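Local coordinates for protein DyP2 (Amycolatopsis sp. ATCC 39116, PDB 4G2C) that binds haem and manganese and acts as a multifunctional dye peroxidase, probably reacting with lignin-related compounds, at residues S35-A43 with Q223-V231; M50-L59 with A248-P256. One frame throughout, in Å; residues are numbered along the deposited sequence.

Both contacts tie the N-terminal part of the chain to the region from 223 to 256, and they lie on the same side of the molecule with centres about 10 Å apart. Contact 1 is at the surface and is mostly polar: two backbone bonds and a glutamate carboxylate join the loop 35-43 to the start of helix 228-237. Contact 2 is buried and wholly apolar, with no hydrogen bond between 50-59 and 248-256. They also touch each other. Probable backbone hydrogen bonds run from Ala248 N to Leu225 O (2.9 Å) and from Leu250 N to Thr36 O (3.0 Å). Segment 248-256 thus meets both halves of contact 1.

Contact 1: residues S35-A43 with Q223-V231; sequences STTLSWKSA and QPLFLTEDV
Glu229 bends at its second torsion (chi2 77°), and this turns its carboxylate back to the backbone of Trp40 and Lys41. Lys41 N gives OE2 of Glu229 a nearly straight bond of 3.0 Å. It comes from above the carboxylate plane, 53° out of it. Trp40 N makes a weak bond to Glu229 OE1 at 3.1 Å. The Trp40 and Glu229 side chains cross at about a right angle, with ring and carboxylate planes 49° apart. Trp40 CD1 lies 3.3 Å from Glu229 OE1. The CG of Lys41 lies over one face of the indole ring, while Lys41 NZ forms a salt bridge with Glu102 of helix 94-107.

Next to this grip the backbones form a single beta bridge, Leu38 with Leu227. Leu38 N donates to Phe226 O at 2.9 Å, and Thr228 N donates to Leu38 O at 2.8 Å. Leu38 O also receives a CA-H contact from Leu227. Trp40 CD1 also meets Leu227 CD1 at 4.1 Å. Helix 94-107 lies against both side chains through Leu98.

Leu227 is the N-cap residue of helix 228-237. Thr228 N, in the first turn, therefore finds its acceptor in the 35-43 loop. The two backbone bonds and the carboxylate bond together fasten this loop to the helix start. The nearby helix N-terminus would probably help to stabilise a charged Glu229.

Contact 2: residues M50-L59 with A248-P256; sequences MLDELQPNIL and APLEQVLVP
The backbones of 50-59 and 248-256 stay well apart and share no hydrogen bond; Leu59 and Val253 come nearest, with CA atoms 7.6 Å apart. Side chains alone bridge the gap. Leu254 reaches in from its loop and meets four residues of 50-59 with its two methyls and CG. Its CD1 faces the SD of Met50 at 3.9 Å, the two side chains meeting tip to tip. The Met50 chain leaves helix 45-53 with CG anti to the backbone N (chi1 179°), then bends twice, which carries SD and CE to this methyl. The other methyl, Leu254 CD2, lies 3.7 Å from Leu54 CD1 and 4.0 Å from Ile58 CG2.

Ile58 CG2 also touches Val253 CG2 at 3.7 Å, the two side chains crossing at a slant. Leu59 uses one methyl, CD2, for three neighbours. It is 3.5 Å from Leu250 CD2, a tight carbon pair, and 3.9 Å from Val253 CG1. The third neighbour is Leu254.

On the other side, the chain makes a short 3-10 turn at 250-252. Leu250 O accepts from both Val253 N and Leu254 N, and the side chains of Leu250, Val253 and Leu254 all reach 50-59. Phe267 of strand 267-278 adds to the cluster against Met50 and Leu254, and Phe226 packs on Val253.

The contact joins 50-59, in the region of the DyP dimeric alpha+beta barrel domain, to the lead-in of strand 255-256, which pairs with strand 267-278. All seven touching residues are buried. With no polar atom joining the segments, their direct contact rests on methyl packing, probably driven largely by exclusion of water.

Contact 1: residues S35-A43 with Q223-V231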
ATOM      1  N   SER A  35     -13.654  17.409  -3.743  1.00 31.59           N
ATOM      2  CA  SER A  35     -13.787  16.987  -5.146  1.00 29.41           C
ATOM      3  C   SER A  35     -12.516  17.076  -5.995  1.00 27.31           C
ATOM      4  O   SER A  35     -12.485  16.562  -7.109  1.00 26.02           O
ATOM      5  CB  SER A  35     -14.880  17.804  -5.839  1.00 31.29           C
ATOM      6  OG  SER A  35     -14.354  19.050  -6.271  1.00 32.32           O
ATOM      7  N   THR A  36     -11.492  17.769  -5.506  1.00 25.48           N
ATOM      8  CA  THR A  36     -10.242  17.876  -6.255  1.00 29.31           C
ATOM      9  C   THR A  36      -9.049  17.752  -5.326  1.00 27.05           C
ATOM     10  O   THR A  36      -9.197  17.464  -4.140  1.00 27.90           O
ATOM     11  CB  THR A  36     -10.112  19.230  -7.014  1.00 30.90           C
ATOM     12  OG1 THR A  36     -10.106  20.313  -6.069  1.00 35.76           O
ATOM     13  CG2 THR A  36     -11.260  19.427  -7.950  1.00 36.26           C
ATOM     14  N   THR A  37      -7.868  17.991  -5.880  1.00 23.04           N
ATOM     15  CA  THR A  37      -6.654  18.046  -5.094  1.00 26.36           C
ATOM     16  C   THR A  37      -6.607  19.361  -4.344  1.00 27.71           C
ATOM     17  O   THR A  37      -7.371  20.288  -4.640  1.00 27.48           O
ATOM     18  CB  THR A  37      -5.402  17.931  -5.980  1.00 28.71           C
ATOM     19  OG1 THR A  37      -5.426  18.982  -6.949  1.00 31.07           O
ATOM     20  CG2 THR A  37      -5.367  16.583  -6.698  1.00 25.04           C
ATOM     21  N   LEU A  38      -5.709  19.438  -3.368  1.00 25.43           N
ATOM     22  CA  LEU A  38      -5.564  20.638  -2.565  1.00 27.69           C
ATOM     23  C   LEU A  38      -4.173  21.259  -2.704  1.00 31.87           C
ATOM     24  O   LEU A  38      -3.166  20.552  -2.713  1.00 28.74           O
ATOM     25  CB  LEU A  38      -5.830  20.312  -1.096  1.00 30.76           C
ATOM     26  CG  LEU A  38      -5.431  21.406  -0.103  1.00 32.86           C
ATOM     27  CD1 LEU A  38      -6.543  22.480   0.046  1.00 28.82           C
ATOM     28  CD2 LEU A  38      -5.085  20.772   1.234  1.00 31.90           C
ATOM     29  N   SER A  39      -4.129  22.585  -2.818  1.00 32.87           N
ATOM     30  CA  SER A  39      -2.870  23.314  -2.793  1.00 33.03           C
ATOM     31  C   SER A  39      -2.581  23.649  -1.329  1.00 34.59           C
ATOM     32  O   SER A  39      -3.091  24.638  -0.790  1.00 29.64           O
ATOM     33  CB  SER A  39      -2.959  24.581  -3.652  1.00 35.86           C
ATOM     34  OG  SER A  39      -3.581  24.310  -4.908  1.00 41.00           O
ATOM     35  N   TRP A  40      -1.790  22.798  -0.675  1.00 27.48           N
ATOM     36  CA  TRP A  40      -1.615  22.918   0.766  1.00 32.52           C
ATOM     37  C   TRP A  40      -0.953  24.241   1.177  1.00 32.18           C
ATOM     38  O   TRP A  40      -1.195  24.751   2.272  1.00 31.04           O
ATOM     39  CB  TRP A  40      -0.868  21.707   1.354  1.00 29.43           C
ATOM     40  CG  TRP A  40       0.628  21.725   1.194  1.00 28.50           C
ATOM     41  CD1 TRP A  40       1.358  21.125   0.193  1.00 30.99           C
ATOM     42  CD2 TRP A  40       1.586  22.339   2.076  1.00 27.16           C
ATOM     43  NE1 TRP A  40       2.708  21.351   0.394  1.00 32.66           N
ATOM     44  CE2 TRP A  40       2.873  22.080   1.545  1.00 28.11           C
ATOM     45  CE3 TRP A  40       1.481  23.086   3.258  1.00 31.07           C
ATOM     46  CZ2 TRP A  40       4.047  22.555   2.154  1.00 32.07           C
ATOM     47  CZ3 TRP A  40       2.661  23.556   3.869  1.00 26.54           C
ATOM     48  CH2 TRP A  40       3.920  23.284   3.311  1.00 25.79           C
ATOM     49  N   LYS A  41      -0.141  24.807   0.297  1.00 29.56           N
ATOM     50  CA  LYS A  41       0.596  26.013   0.650  1.00 31.82           C
ATOM     51  C   LYS A  41      -0.274  27.263   0.668  1.00 35.04           C
ATOM     52  O   LYS A  41       0.073  28.252   1.295  1.00 34.61           O
ATOM     53  CB  LYS A  41       1.769  26.222  -0.303  1.00 28.62           C
ATOM     54  CG  LYS A  41       2.908  25.224  -0.115  1.00 34.51           C
ATOM     55  CD  LYS A  41       4.102  25.590  -0.982  1.00 38.32           C
ATOM     56  CE  LYS A  41       5.297  24.673  -0.719  1.00 52.62           C
ATOM     57  NZ  LYS A  41       6.503  25.076  -1.513  1.00 58.90           N
ATOM     58  N   SER A  42      -1.399  27.232  -0.030  1.00 35.07           N
ATOM     59  CA  SER A  42      -2.236  28.421  -0.108  1.00 35.07           C
ATOM     60  C   SER A  42      -3.649  28.119   0.365  1.00 32.59           C
ATOM     61  O   SER A  42      -4.564  28.909   0.160  1.00 38.14           O
ATOM     62  CB  SER A  42      -2.246  28.998  -1.533  1.00 39.34           C
ATOM     63  OG  SER A  42      -2.875  28.108  -2.440  1.00 38.38           O
ATOM     64  N   ALA A  43      -3.815  26.968   1.005  1.00 32.14           N
ATOM     65  CA  ALA A  43      -5.086  26.617   1.623  1.00 37.72           C
ATOM     66  C   ALA A  43      -5.466  27.654   2.684  1.00 38.78           C
ATOM     67  O   ALA A  43      -4.606  28.139   3.429  1.00 32.99           O
ATOM     68  CB  ALA A  43      -5.002  25.220   2.253  1.00 39.23           C
ATOM     69  N   GLN A 223       1.591   6.405  -7.063  1.00 25.01           N
ATOM     70  CA  GLN A 223       0.756   6.838  -5.956  1.00 23.24           C
ATOM     71  C   GLN A 223      -0.247   7.875  -6.435  1.00 24.42           C
ATOM     72  O   GLN A 223       0.092   8.731  -7.253  1.00 25.55           O
ATOM     73  CB  GLN A 223       1.630   7.479  -4.866  1.00 27.34           C
ATOM     74  CG  GLN A 223       2.575   6.516  -4.140  1.00 28.86           C
ATOM     75  CD  GLN A 223       1.853   5.654  -3.110  1.00 30.13           C
ATOM     76  OE1 GLN A 223       0.621   5.690  -2.996  1.00 30.03           O
ATOM     77  NE2 GLN A 223       2.620   4.875  -2.352  1.00 31.69           N
ATOM     78  N   PRO A 224      -1.483   7.819  -5.906  1.00 26.12           N
ATOM     79  CA  PRO A 224      -2.428   8.938  -6.058  1.00 24.70           C
ATOM     80  C   PRO A 224      -1.865  10.193  -5.389  1.00 26.04           C
ATOM     81  O   PRO A 224      -1.389  10.110  -4.261  1.00 24.61           O
ATOM     82  CB  PRO A 224      -3.668   8.455  -5.299  1.00 27.74           C
ATOM     83  CG  PRO A 224      -3.131   7.465  -4.285  1.00 25.54           C
ATOM     84  CD  PRO A 224      -2.008   6.765  -5.022  1.00 24.06           C
ATOM     85  N   LEU A 225      -1.877  11.327  -6.084  1.00 24.64           N
ATOM     86  CA  LEU A 225      -1.393  12.574  -5.493  1.00 23.63           C
ATOM     87  C   LEU A 225      -2.564  13.494  -5.134  1.00 26.21           C
ATOM     88  O   LEU A 225      -3.297  13.949  -6.013  1.00 23.68           O
ATOM     89  CB  LEU A 225      -0.413  13.286  -6.433  1.00 22.92           C
ATOM     90  CG  LEU A 225       0.781  12.429  -6.889  1.00 25.02           C
ATOM     91  CD1 LEU A 225       1.760  13.191  -7.784  1.00 19.34           C
ATOM     92  CD2 LEU A 225       1.499  11.844  -5.662  1.00 29.59           C
ATOM     93  N   PHE A 226      -2.736  13.755  -3.840  1.00 20.72           N
ATOM     94  CA  PHE A 226      -3.853  14.561  -3.362  1.00 21.82           C
ATOM     95  C   PHE A 226      -3.494  16.044  -3.275  1.00 21.19           C
ATOM     96  O   PHE A 226      -4.364  16.893  -3.147  1.00 26.42           O
ATOM     97  CB  PHE A 226      -4.332  14.047  -1.995  1.00 19.06           C
ATOM     98  CG  PHE A 226      -4.585  12.572  -1.964  1.00 20.32           C
ATOM     99  CD1 PHE A 226      -5.730  12.042  -2.544  1.00 21.28           C
ATOM    100  CD2 PHE A 226      -3.654  11.699  -1.389  1.00 20.54           C
ATOM    101  CE1 PHE A 226      -5.961  10.669  -2.537  1.00 19.04           C
ATOM    102  CE2 PHE A 226      -3.878  10.330  -1.369  1.00 19.13           C
ATOM    103  CZ  PHE A 226      -5.041   9.810  -1.940  1.00 21.37           C
ATOM    104  N   LEU A 227      -2.204  16.340  -3.332  1.00 21.70           N
ATOM    105  CA  LEU A 227      -1.710  17.705  -3.185  1.00 28.69           C
ATOM    106  C   LEU A 227      -1.217  18.238  -4.523  1.00 29.66           C
ATOM    107  O   LEU A 227      -0.489  17.558  -5.260  1.00 24.22           O
ATOM    108  CB  LEU A 227      -0.582  17.759  -2.146  1.00 26.21           C
ATOM    109  CG  LEU A 227      -0.990  17.144  -0.801  1.00 30.03           C
ATOM    110  CD1 LEU A 227       0.144  17.225   0.225  1.00 24.71           C
ATOM    111  CD2 LEU A 227      -2.250  17.819  -0.277  1.00 25.57           C
ATOM    112  N   THR A 228      -1.630  19.456  -4.835  1.00 26.53           N
ATOM    113  CA  THR A 228      -1.323  20.040  -6.126  1.00 30.98           C
ATOM    114  C   THR A 228       0.174  20.219  -6.258  1.00 30.31           C
ATOM    115  O   THR A 228       0.720  20.094  -7.350  1.00 27.80           O
ATOM    116  CB  THR A 228      -2.035  21.395  -6.302  1.00 32.13           C
ATOM    117  OG1 THR A 228      -3.453  21.182  -6.271  1.00 33.67           O
ATOM    118  CG2 THR A 228      -1.661  22.023  -7.627  1.00 34.78           C
ATOM    119  N   GLU A 229       0.824  20.508  -5.127  1.00 30.48           N
ATOM    120  CA  GLU A 229       2.274  20.684  -5.063  1.00 31.84           C
ATOM    121  C   GLU A 229       2.987  19.371  -5.405  1.00 29.06           C
ATOM    122  O   GLU A 229       4.115  19.371  -5.900  1.00 26.65           O
ATOM    123  CB  GLU A 229       2.711  21.146  -3.655  1.00 30.90           C
ATOM    124  CG  GLU A 229       2.287  22.572  -3.240  1.00 34.35           C
ATOM    125  CD  GLU A 229       0.820  22.695  -2.825  1.00 30.28           C
ATOM    126  OE1 GLU A 229       0.105  21.673  -2.798  1.00 28.64           O
ATOM    127  OE2 GLU A 229       0.379  23.827  -2.525  1.00 34.58           O
ATOM    128  N   ASP A 230       2.339  18.252  -5.102  1.00 23.85           N
ATOM    129  CA  ASP A 230       2.897  16.950  -5.450  1.00 29.00           C
ATOM    130  C   ASP A 230       2.725  16.701  -6.954  1.00 26.45           C
ATOM    131  O   ASP A 230       3.603  16.147  -7.605  1.00 22.80           O
ATOM    132  CB  ASP A 230       2.236  15.832  -4.638  1.00 29.47           C
ATOM    133  CG  ASP A 230       2.900  15.612  -3.271  1.00 32.19           C
ATOM    134  OD1 ASP A 230       4.034  16.093  -3.054  1.00 31.39           O
ATOM    135  OD2 ASP A 230       2.296  14.922  -2.425  1.00 26.66           O
ATOM    136  N   VAL A 231       1.602  17.142  -7.509  1.00 26.88           N
ATOM    137  CA  VAL A 231       1.385  16.962  -8.935  1.00 30.58           C
ATOM    138  C   VAL A 231       2.364  17.821  -9.734  1.00 29.82           C
ATOM    139  O   VAL A 231       2.916  17.373 -10.744  1.00 31.12           O
ATOM    140  CB  VAL A 231      -0.075  17.206  -9.347  1.00 34.94           C
ATOM    141  CG1 VAL A 231      -0.246  16.960 -10.836  1.00 27.90           C
ATOM    142  CG2 VAL A 231      -1.007  16.297  -8.545  1.00 27.21           C
TER

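Contact 2: residues M50-L59 with A248-P256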
ATOM      1  N   MET A  50      -8.359  21.828   8.440  1.00 29.80           N
ATOM      2  CA  MET A  50      -8.333  20.384   8.218  1.00 29.96           C
ATOM      3  C   MET A  50      -6.915  19.844   8.276  1.00 26.34           C
ATOM      4  O   MET A  50      -6.664  18.812   8.884  1.00 24.50           O
ATOM      5  CB  MET A  50      -8.989  20.023   6.885  1.00 28.31           C
ATOM      6  CG  MET A  50      -8.980  18.526   6.569  1.00 27.13           C
ATOM      7  SD  MET A  50      -7.420  18.074   5.806  1.00 30.60           S
ATOM      8  CE  MET A  50      -7.575  18.918   4.229  1.00 26.37           C
ATOM      9  N   LEU A  51      -5.996  20.563   7.646  1.00 26.20           N
ATOM     10  CA  LEU A  51      -4.582  20.209   7.661  1.00 29.41           C
ATOM     11  C   LEU A  51      -3.958  20.255   9.050  1.00 28.47           C
ATOM     12  O   LEU A  51      -3.038  19.482   9.335  1.00 29.08           O
ATOM     13  CB  LEU A  51      -3.789  21.135   6.735  1.00 27.02           C
ATOM     14  CG  LEU A  51      -3.846  20.835   5.237  1.00 35.28           C
ATOM     15  CD1 LEU A  51      -3.093  21.910   4.449  1.00 36.08           C
ATOM     16  CD2 LEU A  51      -3.280  19.452   4.943  1.00 31.54           C
ATOM     17  N   ASP A  52      -4.434  21.182   9.886  1.00 28.57           N
ATOM     18  CA  ASP A  52      -3.933  21.346  11.250  1.00 31.26           C
ATOM     19  C   ASP A  52      -4.430  20.218  12.126  1.00 28.40           C
ATOM     20  O   ASP A  52      -3.843  19.933  13.171  1.00 29.89           O
ATOM     21  CB  ASP A  52      -4.403  22.679  11.863  1.00 32.52           C
ATOM     22  CG  ASP A  52      -3.686  23.880  11.279  1.00 32.88           C
ATOM     23  OD1 ASP A  52      -2.516  23.722  10.870  1.00 36.59           O
ATOM     24  OD2 ASP A  52      -4.291  24.973  11.223  1.00 34.00           O
ATOM     25  N   GLU A  53      -5.521  19.583  11.710  1.00 24.00           N
ATOM     26  CA  GLU A  53      -6.125  18.543  12.538  1.00 29.32           C
ATOM     27  C   GLU A  53      -5.976  17.138  11.944  1.00 28.55           C
ATOM     28  O   GLU A  53      -6.473  16.165  12.496  1.00 28.68           O
ATOM     29  CB  GLU A  53      -7.589  18.865  12.813  1.00 26.30           C
ATOM     30  CG  GLU A  53      -7.798  20.186  13.533  1.00 29.04           C
ATOM     31  CD  GLU A  53      -7.386  20.136  15.005  1.00 31.98           C
ATOM     32  OE1 GLU A  53      -6.826  19.111  15.449  1.00 32.38           O
ATOM     33  OE2 GLU A  53      -7.619  21.132  15.722  1.00 38.30           O
ATOM     34  N   LEU A  54      -5.271  17.041  10.827  1.00 27.30           N
ATOM     35  CA  LEU A  54      -5.088  15.761  10.149  1.00 28.59           C
ATOM     36  C   LEU A  54      -3.777  15.119  10.565  1.00 23.02           C
ATOM     37  O   LEU A  54      -2.756  15.795  10.655  1.00 22.70           O
ATOM     38  CB  LEU A  54      -5.072  15.951   8.623  1.00 22.46           C
ATOM     39  CG  LEU A  54      -5.201  14.651   7.827  1.00 23.09           C
ATOM     40  CD1 LEU A  54      -6.655  14.167   7.822  1.00 21.08           C
ATOM     41  CD2 LEU A  54      -4.670  14.793   6.405  1.00 21.98           C
ATOM     42  N   GLN A  55      -3.802  13.805  10.773  1.00 26.99           N
ATOM     43  CA  GLN A  55      -2.565  13.052  10.969  1.00 25.17           C
ATOM     44  C   GLN A  55      -1.698  13.063   9.716  1.00 24.26           C
ATOM     45  O   GLN A  55      -2.217  13.140   8.602  1.00 23.59           O
ATOM     46  CB  GLN A  55      -2.849  11.597  11.360  1.00 27.36           C
ATOM     47  CG  GLN A  55      -3.532  11.395  12.705  1.00 23.03           C
ATOM     48  CD  GLN A  55      -3.617   9.929  13.049  1.00 24.02           C
ATOM     49  OE1 GLN A  55      -2.648   9.192  12.878  1.00 23.48           O
ATOM     50  NE2 GLN A  55      -4.779   9.487  13.509  1.00 25.15           N
ATOM     51  N   PRO A  56      -0.365  12.983   9.904  1.00 24.51           N
ATOM     52  CA  PRO A  56       0.613  12.745   8.835  1.00 23.03           C
ATOM     53  C   PRO A  56       0.424  11.361   8.192  1.00 24.75           C
ATOM     54  O   PRO A  56      -0.315  10.509   8.711  1.00 22.08           O
ATOM     55  CB  PRO A  56       1.959  12.765   9.576  1.00 22.63           C
ATOM     56  CG  PRO A  56       1.699  13.449  10.873  1.00 21.50           C
ATOM     57  CD  PRO A  56       0.284  13.126  11.219  1.00 26.38           C
ATOM     58  N   ASN A  57       1.110  11.154   7.072  1.00 22.62           N
ATOM     59  CA  ASN A  57       1.171   9.864   6.385  1.00 22.85           C
ATOM     60  C   ASN A  57      -0.059   9.586   5.516  1.00 24.59           C
ATOM     61  O   ASN A  57      -0.095   8.596   4.789  1.00 20.19           O
ATOM     62  CB  ASN A  57       1.430   8.714   7.372  1.00 20.36           C
ATOM     63  CG  ASN A  57       1.951   7.452   6.684  1.00 20.72           C
ATOM     64  OD1 ASN A  57       2.706   7.519   5.704  1.00 24.50           O
ATOM     65  ND2 ASN A  57       1.548   6.299   7.187  1.00 20.69           N
ATOM     66  N   ILE A  58      -1.057  10.470   5.579  1.00 21.64           N
ATOM     67  CA  ILE A  58      -2.298  10.217   4.869  1.00 23.14           C
ATOM     68  C   ILE A  58      -2.301  10.880   3.487  1.00 20.63           C
ATOM     69  O   ILE A  58      -2.285  10.193   2.479  1.00 20.96           O
ATOM     70  CB  ILE A  58      -3.542  10.611   5.707  1.00 24.72           C
ATOM     71  CG1 ILE A  58      -3.631   9.745   6.974  1.00 24.19           C
ATOM     72  CG2 ILE A  58      -4.808  10.433   4.884  1.00 19.24           C
ATOM     73  CD1 ILE A  58      -4.583  10.289   8.066  1.00 20.50           C
ATOM     74  N   LEU A  59      -2.314  12.207   3.447  1.00 23.83           N
ATOM     75  CA  LEU A  59      -2.270  12.930   2.170  1.00 29.35           C
ATOM     76  C   LEU A  59      -0.883  12.838   1.505  1.00 26.98           C
ATOM     77  O   LEU A  59      -0.735  13.074   0.304  1.00 26.97           O
ATOM     78  CB  LEU A  59      -2.677  14.399   2.350  1.00 20.73           C
ATOM     79  CG  LEU A  59      -4.117  14.790   2.697  1.00 26.52           C
ATOM     80  CD1 LEU A  59      -4.208  16.280   2.938  1.00 23.60           C
ATOM     81  CD2 LEU A  59      -5.133  14.380   1.604  1.00 22.54           C
ATOM     82  N   ALA A 248      -5.581  12.875  -7.394  1.00 27.53           N
ATOM     83  CA  ALA A 248      -6.717  12.218  -6.774  1.00 27.32           C
ATOM     84  C   ALA A 248      -7.396  13.250  -5.896  1.00 24.73           C
ATOM     85  O   ALA A 248      -6.727  13.984  -5.178  1.00 25.78           O
ATOM     86  CB  ALA A 248      -6.271  11.016  -5.957  1.00 21.56           C
ATOM     87  N   PRO A 249      -8.728  13.324  -5.976  1.00 23.73           N
ATOM     88  CA  PRO A 249      -9.488  14.258  -5.149  1.00 21.46           C
ATOM     89  C   PRO A 249      -9.335  13.881  -3.669  1.00 25.08           C
ATOM     90  O   PRO A 249      -9.127  12.708  -3.366  1.00 23.64           O
ATOM     91  CB  PRO A 249     -10.931  14.020  -5.607  1.00 23.46           C
ATOM     92  CG  PRO A 249     -10.929  12.589  -6.153  1.00 24.88           C
ATOM     93  CD  PRO A 249      -9.593  12.463  -6.808  1.00 21.50           C
ATOM     94  N   LEU A 250      -9.463  14.847  -2.766  1.00 23.13           N
ATOM     95  CA  LEU A 250      -9.430  14.553  -1.338  1.00 24.23           C
ATOM     96  C   LEU A 250     -10.436  13.484  -0.913  1.00 25.29           C
ATOM     97  O   LEU A 250     -10.155  12.683  -0.014  1.00 26.62           O
ATOM     98  CB  LEU A 250      -9.649  15.820  -0.515  1.00 25.56           C
ATOM     99  CG  LEU A 250      -8.591  16.911  -0.672  1.00 25.62           C
ATOM    100  CD1 LEU A 250      -8.885  18.071   0.288  1.00 25.92           C
ATOM    101  CD2 LEU A 250      -7.208  16.338  -0.421  1.00 25.62           C
ATOM    102  N   GLU A 251     -11.603  13.454  -1.548  1.00 21.95           N
ATOM    103  CA  GLU A 251     -12.606  12.441  -1.200  1.00 24.50           C
ATOM    104  C   GLU A 251     -12.116  11.006  -1.446  1.00 21.83           C
ATOM    105  O   GLU A 251     -12.759  10.048  -1.029  1.00 23.18           O
ATOM    106  CB  GLU A 251     -13.908  12.670  -1.970  1.00 22.58           C
ATOM    107  CG  GLU A 251     -13.773  12.396  -3.466  1.00 28.27           C
ATOM    108  CD  GLU A 251     -14.973  12.891  -4.264  1.00 33.54           C
ATOM    109  OE1 GLU A 251     -16.023  13.171  -3.652  1.00 37.95           O
ATOM    110  OE2 GLU A 251     -14.862  13.008  -5.500  1.00 33.34           O
ATOM    111  N   GLN A 252     -11.009  10.845  -2.154  1.00 22.45           N
ATOM    112  CA  GLN A 252     -10.500   9.492  -2.408  1.00 22.77           C
ATOM    113  C   GLN A 252      -9.679   8.935  -1.225  1.00 23.32           C
ATOM    114  O   GLN A 252      -9.152   7.836  -1.296  1.00 20.43           O
ATOM    115  CB  GLN A 252      -9.689   9.428  -3.709  1.00 18.25           C
ATOM    116  CG  GLN A 252      -9.553   8.002  -4.260  1.00 26.71           C
ATOM    117  CD  GLN A 252      -9.458   7.950  -5.776  1.00 27.39           C
ATOM    118  OE1 GLN A 252     -10.025   8.789  -6.476  1.00 31.40           O
ATOM    119  NE2 GLN A 252      -8.728   6.967  -6.290  1.00 27.00           N
ATOM    120  N   VAL A 253      -9.577   9.699  -0.140  1.00 21.78           N
ATOM    121  CA  VAL A 253      -8.814   9.249   1.014  1.00 19.33           C
ATOM    122  C   VAL A 253      -9.393   9.788   2.317  1.00 21.87           C
ATOM    123  O   VAL A 253      -9.412   9.087   3.318  1.00 21.72           O
ATOM    124  CB  VAL A 253      -7.306   9.611   0.878  1.00 23.87           C
ATOM    125  CG1 VAL A 253      -7.100  11.124   0.884  1.00 17.64           C
ATOM    126  CG2 VAL A 253      -6.493   8.945   1.971  1.00 21.30           C
ATOM    127  N   LEU A 254      -9.890  11.023   2.303  1.00 21.41           N
ATOM    128  CA  LEU A 254     -10.373  11.638   3.532  1.00 20.47           C
ATOM    129  C   LEU A 254     -11.843  11.346   3.809  1.00 25.99           C
ATOM    130  O   LEU A 254     -12.669  11.257   2.890  1.00 25.55           O
ATOM    131  CB  LEU A 254     -10.157  13.142   3.514  1.00 19.77           C
ATOM    132  CG  LEU A 254      -8.717  13.635   3.414  1.00 22.73           C
ATOM    133  CD1 LEU A 254      -8.682  15.170   3.449  1.00 24.12           C
ATOM    134  CD2 LEU A 254      -7.870  13.051   4.545  1.00 15.99           C
ATOM    135  N   VAL A 255     -12.147  11.228   5.096  1.00 23.82           N
ATOM    136  CA  VAL A 255     -13.486  10.951   5.597  1.00 26.12           C
ATOM    137  C   VAL A 255     -13.713  11.885   6.790  1.00 26.81           C
ATOM    138  O   VAL A 255     -12.830  12.036   7.636  1.00 25.36           O
ATOM    139  CB  VAL A 255     -13.579   9.490   6.117  1.00 24.38           C
ATOM    140  CG1 VAL A 255     -14.968   9.166   6.564  1.00 21.92           C
ATOM    141  CG2 VAL A 255     -13.104   8.484   5.044  1.00 25.72           C
ATOM    142  N   PRO A 256     -14.888  12.527   6.854  1.00 24.27           N
ATOM    143  CA  PRO A 256     -15.214  13.326   8.039  1.00 24.62           C
ATOM    144  C   PRO A 256     -15.097  12.446   9.276  1.00 26.22           C
ATOM    145  O   PRO A 256     -15.537  11.301   9.245  1.00 27.41           O
ATOM    146  CB  PRO A 256     -16.673  13.732   7.804  1.00 31.26           C
ATOM    147  CG  PRO A 256     -16.853  13.661   6.273  1.00 29.39           C
ATOM    148  CD  PRO A 256     -15.929  12.586   5.808  1.00 23.78           C
TER